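Local coordinates for putative cell adhesion protein (Bacteroides fragilis, PDB 4H40) that is a putative cell adhesion protein of the fimbrillin-like family and probably serves as a building block of pili, at residues 50-59 with 72-80. Residues are numbered along the deposited sequence; the frame is centred on the assembly and turned at random.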
ATOM      1  N   LEU B  50     -25.149  18.498   8.496  1.00 59.11           N
ATOM      2  CA  LEU B  50     -25.949  19.592   7.947  1.00 59.70           C
ATOM      3  C   LEU B  50     -25.324  20.000   6.653  1.00 63.98           C
ATOM      4  O   LEU B  50     -24.093  19.953   6.561  1.00 61.92           O
ATOM      5  CB  LEU B  50     -25.992  20.806   8.884  1.00 60.96           C
ATOM      6  CG  LEU B  50     -26.496  20.665  10.302  1.00 67.10           C
ATOM      7  CD1 LEU B  50     -26.297  21.971  11.033  1.00 68.81           C
ATOM      8  CD2 LEU B  50     -27.963  20.296  10.337  1.00 71.03           C
ATOM      9  N   LEU B  51     -26.133  20.439   5.666  1.00 62.65           N
ATOM     10  CA  LEU B  51     -25.600  20.939   4.400  1.00 62.22           C
ATOM     11  C   LEU B  51     -24.690  22.110   4.728  1.00 68.58           C
ATOM     12  O   LEU B  51     -25.021  22.893   5.618  1.00 72.47           O
ATOM     13  CB  LEU B  51     -26.739  21.347   3.444  1.00 63.65           C
ATOM     14  CG  LEU B  51     -27.741  20.249   3.068  1.00 68.60           C
ATOM     15  CD1 LEU B  51     -28.917  20.809   2.279  1.00 69.89           C
ATOM     16  CD2 LEU B  51     -27.068  19.127   2.287  1.00 70.22           C
ATOM     17  N   GLU B  52     -23.521  22.189   4.111  1.00 64.01           N
ATOM     18  CA  GLU B  52     -22.548  23.239   4.435  1.00 64.56           C
ATOM     19  C   GLU B  52     -23.078  24.645   4.094  1.00 69.85           C
ATOM     20  O   GLU B  52     -23.708  24.859   3.059  1.00 69.62           O
ATOM     21  CB  GLU B  52     -21.179  22.985   3.766  1.00 64.45           C
ATOM     22  CG  GLU B  52     -20.489  21.684   4.192  1.00 80.32           C
ATOM     23  CD  GLU B  52     -20.267  21.456   5.683  1.00110.65           C
ATOM     24  OE1 GLU B  52     -19.902  22.430   6.383  1.00125.58           O
ATOM     25  OE2 GLU B  52     -20.444  20.303   6.149  1.00 90.13           O
ATOM     26  N   ASP B  53     -22.888  25.576   5.026  1.00 67.42           N
ATOM     27  CA  ASP B  53     -23.301  26.965   4.882  1.00 69.18           C
ATOM     28  C   ASP B  53     -22.673  27.567   3.613  1.00 71.32           C
ATOM     29  O   ASP B  53     -21.467  27.404   3.395  1.00 70.07           O
ATOM     30  CB  ASP B  53     -22.878  27.744   6.141  1.00 72.61           C
ATOM     31  CG  ASP B  53     -23.484  29.119   6.276  1.00 84.05           C
ATOM     32  OD1 ASP B  53     -22.967  30.057   5.640  1.00 85.88           O
ATOM     33  OD2 ASP B  53     -24.432  29.272   7.072  1.00 91.06           O
ATOM     34  N   GLY B  54     -23.504  28.195   2.775  1.00 67.61           N
ATOM     35  CA  GLY B  54     -23.070  28.832   1.535  1.00 67.07           C
ATOM     36  C   GLY B  54     -23.146  27.952   0.304  1.00 69.90           C
ATOM     37  O   GLY B  54     -22.969  28.436  -0.818  1.00 71.55           O
ATOM     38  N   SER B  55     -23.396  26.649   0.496  1.00 63.58           N
ATOM     39  CA  SER B  55     -23.554  25.699  -0.602  1.00 61.58           C
ATOM     40  C   SER B  55     -24.913  25.900  -1.256  1.00 65.34           C
ATOM     41  O   SER B  55     -25.787  26.546  -0.678  1.00 66.69           O
ATOM     42  CB  SER B  55     -23.385  24.260  -0.120  1.00 62.11           C
ATOM     43  OG  SER B  55     -24.473  23.818   0.669  1.00 71.42           O
ATOM     44  N   THR B  56     -25.069  25.403  -2.482  1.00 60.60           N
ATOM     45  CA  THR B  56     -26.332  25.545  -3.201  1.00 61.84           C
ATOM     46  C   THR B  56     -26.904  24.183  -3.499  1.00 64.28           C
ATOM     47  O   THR B  56     -26.147  23.214  -3.628  1.00 63.18           O
ATOM     48  CB  THR B  56     -26.178  26.359  -4.509  1.00 69.49           C
ATOM     49  OG1 THR B  56     -25.274  25.695  -5.398  1.00 67.08           O
ATOM     50  CG2 THR B  56     -25.748  27.797  -4.267  1.00 67.53           C
ATOM     51  N   ILE B  57     -28.238  24.102  -3.582  1.00 59.89           N
ATOM     52  CA  ILE B  57     -28.935  22.877  -3.957  1.00 58.53           C
ATOM     53  C   ILE B  57     -29.858  23.210  -5.111  1.00 60.48           C
ATOM     54  O   ILE B  57     -30.410  24.302  -5.140  1.00 62.66           O
ATOM     55  CB  ILE B  57     -29.685  22.139  -2.790  1.00 62.10           C
ATOM     56  CG1 ILE B  57     -30.920  22.870  -2.299  1.00 64.87           C
ATOM     57  CG2 ILE B  57     -28.788  21.763  -1.621  1.00 62.48           C
ATOM     58  CD1 ILE B  57     -32.151  22.130  -2.619  1.00 77.75           C
ATOM     59  N   ARG B  58     -30.001  22.295  -6.068  1.00 55.45           N
ATOM     60  CA  ARG B  58     -30.955  22.389  -7.171  1.00 57.24           C
ATOM     61  C   ARG B  58     -32.094  21.403  -6.953  1.00 61.17           C
ATOM     62  O   ARG B  58     -31.864  20.208  -6.771  1.00 59.29           O
ATOM     63  CB  ARG B  58     -30.325  22.136  -8.551  1.00 57.00           C
ATOM     64  CG  ARG B  58     -31.387  21.969  -9.665  1.00 62.11           C
ATOM     65  CD  ARG B  58     -30.838  21.954 -11.072  1.00 66.98           C
ATOM     66  NE  ARG B  58     -30.011  23.129 -11.346  1.00 72.40           N
ATOM     67  CZ  ARG B  58     -30.460  24.288 -11.815  1.00 84.47           C
ATOM     68  NH1 ARG B  58     -31.746  24.446 -12.098  1.00 77.69           N
ATOM     69  NH2 ARG B  58     -29.623  25.294 -12.014  1.00 70.25           N
ATOM     70  N   LEU B  59     -33.312  21.896  -7.020  1.00 60.16           N
ATOM     71  CA  LEU B  59     -34.491  21.067  -6.914  1.00 61.64           C
ATOM     72  C   LEU B  59     -34.945  20.784  -8.343  1.00 66.47           C
ATOM     73  O   LEU B  59     -35.239  21.731  -9.066  1.00 67.99           O
ATOM     74  CB  LEU B  59     -35.539  21.828  -6.080  1.00 64.09           C
ATOM     75  CG  LEU B  59     -36.741  21.077  -5.531  1.00 70.31           C
ATOM     76  CD1 LEU B  59     -36.347  20.116  -4.443  1.00 68.81           C
ATOM     77  CD2 LEU B  59     -37.709  22.049  -4.939  1.00 75.57           C
ATOM     78  N   TYR B  72     -40.372  24.138 -13.192  1.00 88.06           N
ATOM     79  CA  TYR B  72     -40.309  24.052 -11.739  1.00 85.29           C
ATOM     80  C   TYR B  72     -38.875  23.841 -11.224  1.00 86.78           C
ATOM     81  O   TYR B  72     -38.688  23.566 -10.029  1.00 85.18           O
ATOM     82  CB  TYR B  72     -41.247  22.953 -11.220  1.00 85.75           C
ATOM     83  CG  TYR B  72     -42.726  23.230 -11.375  1.00 90.17           C
ATOM     84  CD1 TYR B  72     -43.217  24.535 -11.372  1.00 94.85           C
ATOM     85  CD2 TYR B  72     -43.643  22.187 -11.469  1.00 91.55           C
ATOM     86  CE1 TYR B  72     -44.579  24.795 -11.503  1.00 98.40           C
ATOM     87  CE2 TYR B  72     -45.011  22.436 -11.590  1.00 95.53           C
ATOM     88  CZ  TYR B  72     -45.472  23.742 -11.603  1.00102.88           C
ATOM     89  OH  TYR B  72     -46.811  24.001 -11.724  1.00103.26           O
ATOM     90  N   SER B  73     -37.861  24.002 -12.106  1.00 82.31           N
ATOM     91  CA  SER B  73     -36.462  23.875 -11.714  1.00 78.66           C
ATOM     92  C   SER B  73     -36.089  25.094 -10.851  1.00 82.46           C
ATOM     93  O   SER B  73     -36.325  26.230 -11.271  1.00 83.20           O
ATOM     94  CB  SER B  73     -35.569  23.741 -12.942  1.00 81.92           C
ATOM     95  OG  SER B  73     -34.367  23.063 -12.620  1.00 88.43           O
ATOM     96  N   LYS B  74     -35.584  24.853  -9.616  1.00 77.57           N
ATOM     97  CA  LYS B  74     -35.258  25.926  -8.663  1.00 77.15           C
ATOM     98  C   LYS B  74     -33.955  25.659  -7.926  1.00 75.86           C
ATOM     99  O   LYS B  74     -33.680  24.519  -7.561  1.00 73.71           O
ATOM    100  CB  LYS B  74     -36.406  26.112  -7.637  1.00 80.66           C
ATOM    101  CG  LYS B  74     -36.361  27.418  -6.827  1.00 87.93           C
ATOM    102  CD  LYS B  74     -37.124  28.558  -7.479  1.00 99.82           C
ATOM    103  CE  LYS B  74     -36.200  29.646  -7.952  1.00107.32           C
ATOM    104  NZ  LYS B  74     -36.949  30.772  -8.560  1.00112.75           N
ATOM    105  N   ALA B  75     -33.186  26.732  -7.671  1.00 71.40           N
ATOM    106  CA  ALA B  75     -31.922  26.715  -6.948  1.00 68.77           C
ATOM    107  C   ALA B  75     -32.068  27.405  -5.595  1.00 74.06           C
ATOM    108  O   ALA B  75     -32.804  28.390  -5.480  1.00 75.92           O
ATOM    109  CB  ALA B  75     -30.851  27.395  -7.770  1.00 69.66           C
ATOM    110  N   TYR B  76     -31.383  26.881  -4.563  1.00 69.88           N
ATOM    111  CA  TYR B  76     -31.461  27.445  -3.209  1.00 70.97           C
ATOM    112  C   TYR B  76     -30.093  27.663  -2.593  1.00 73.21           C
ATOM    113  O   TYR B  76     -29.168  26.925  -2.918  1.00 70.98           O
ATOM    114  CB  TYR B  76     -32.285  26.537  -2.287  1.00 71.53           C
ATOM    115  CG  TYR B  76     -33.745  26.479  -2.657  1.00 75.17           C
ATOM    116  CD1 TYR B  76     -34.212  25.559  -3.595  1.00 77.16           C
ATOM    117  CD2 TYR B  76     -34.670  27.324  -2.054  1.00 78.38           C
ATOM    118  CE1 TYR B  76     -35.562  25.501  -3.944  1.00 80.34           C
ATOM    119  CE2 TYR B  76     -36.023  27.282  -2.404  1.00 81.18           C
ATOM    120  CZ  TYR B  76     -36.464  26.363  -3.347  1.00 86.60           C
ATOM    121  OH  TYR B  76     -37.795  26.259  -3.670  1.00 88.87           O
ATOM    122  N   LEU B  77     -29.966  28.678  -1.713  1.00 70.16           N
ATOM    123  CA  LEU B  77     -28.728  28.957  -0.987  1.00 69.09           C
ATOM    124  C   LEU B  77     -28.900  28.473   0.452  1.00 73.16           C
ATOM    125  O   LEU B  77     -29.947  28.696   1.067  1.00 73.80           O
ATOM    126  CB  LEU B  77     -28.341  30.445  -1.047  1.00 71.18           C
ATOM    127  CG  LEU B  77     -27.041  30.841  -0.332  1.00 74.22           C
ATOM    128  CD1 LEU B  77     -25.815  30.358  -1.082  1.00 72.64           C
ATOM    129  CD2 LEU B  77     -26.959  32.315  -0.143  1.00 75.75           C
ATOM    130  N   VAL B  78     -27.900  27.753   0.955  1.00 69.02           N
ATOM    131  CA  VAL B  78     -27.928  27.190   2.304  1.00 68.92           C
ATOM    132  C   VAL B  78     -27.309  28.189   3.283  1.00 75.66           C
ATOM    133  O   VAL B  78     -26.228  28.731   3.025  1.00 75.05           O
ATOM    134  CB  VAL B  78     -27.203  25.806   2.369  1.00 69.99           C
ATOM    135  CG1 VAL B  78     -27.185  25.225   3.790  1.00 69.56           C
ATOM    136  CG2 VAL B  78     -27.798  24.803   1.382  1.00 69.06           C
ATOM    137  N   ARG B  79     -28.001  28.417   4.401  1.00 74.74           N
ATOM    138  CA  ARG B  79     -27.544  29.230   5.522  1.00 76.72           C
ATOM    139  C   ARG B  79     -27.975  28.525   6.797  1.00 82.18           C
ATOM    140  O   ARG B  79     -29.175  28.354   7.049  1.00 82.42           O
ATOM    141  CB  ARG B  79     -28.040  30.698   5.485  1.00 80.58           C
ATOM    142  CG  ARG B  79     -27.458  31.592   4.384  1.00 90.31           C
ATOM    143  CD  ARG B  79     -25.950  31.807   4.431  1.00 97.00           C
ATOM    144  NE  ARG B  79     -25.486  32.396   3.173  1.00108.76           N
ATOM    145  CZ  ARG B  79     -24.219  32.451   2.778  1.00128.25           C
ATOM    146  NH1 ARG B  79     -23.255  31.941   3.538  1.00118.55           N
ATOM    147  NH2 ARG B  79     -23.904  33.002   1.613  1.00118.64           N
ATOM    148  N   ASN B  80     -26.981  28.069   7.579  1.00 79.46           N
ATOM    149  CA  ASN B  80     -27.179  27.375   8.850  1.00 80.33           C
ATOM    150  C   ASN B  80     -27.562  28.402   9.924  1.00 88.77           C
ATOM    151  O   ASN B  80     -26.873  28.569  10.935  1.00 88.60           O
ATOM    152  CB  ASN B  80     -25.933  26.562   9.220  1.00 76.74           C
ATOM    153  CG  ASN B  80     -25.732  25.322   8.381  1.00 88.71           C
ATOM    154  OD1 ASN B  80     -26.553  24.948   7.533  1.00 86.49           O
ATOM    155  ND2 ASN B  80     -24.633  24.639   8.614  1.00 77.32           N
TER
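Glu-52 O is gripped twice by Ser-55, through its N and through OG, the Ser-55 OG to Glu-52 O bond measuring 2.7 Å, while Val-78 CG1 of the facing strand lies against the same oxygen. Asp-53 and Gly-54 are the central residues of this type II turn from Glu-52 to Ser-55. The turn docks on strand 74-79: Gly-54 N donates to Val-78 O, and Ser-55 O accepts Val-78 N. The methyls of Val-78 lie against the turn and the residue before it, CG2 3.5 Å from Ser-55 OG and CG1 3.9 Å from Leu-51 CB.

The carboxylate of Asp-53 is shared between two donors of segment 72-80, one oxygen to each. Asp-53 OD1 forms a salt bridge with Arg-79 NH1 at 2.8 Å, met on the syn side and near the guanidinium plane. Asp-53 OD2 accepts the backbone N of Asn-80 at 2.9 Å, on the anti side; each donor is tilted about 31° from the carboxylate plane. With CG anti to the backbone N (chi1 -168°), the Asp-53 side chain reaches across to both donors, which should restrain its rotation. The Arg-79 chain, bent at chi2, brings one face of its guanidinium over Gly-54 CA.

Beyond the turn the segments run as an antiparallel pair, part of a beta hairpin in the fimbrillin-like fold, flanked by strands 113-121 and 88-94. Ile-57 and Tyr-76 form a hydrogen-bonded pair through both backbone bonds, as do Leu-59 and Lys-74. On the face carrying these four residues, Ile-57 CG1 packs on Tyr-76 CB, while Leu-59 CD2 approaches ring atom CE1 of Tyr-76 obliquely at 4.2 Å. On the other face Arg-58 directs NH1 to Ser-73 OG at 3.0 Å, whereas its NE and NH2 bind the carbonyl oxygens of Lys-124 and Ala-123.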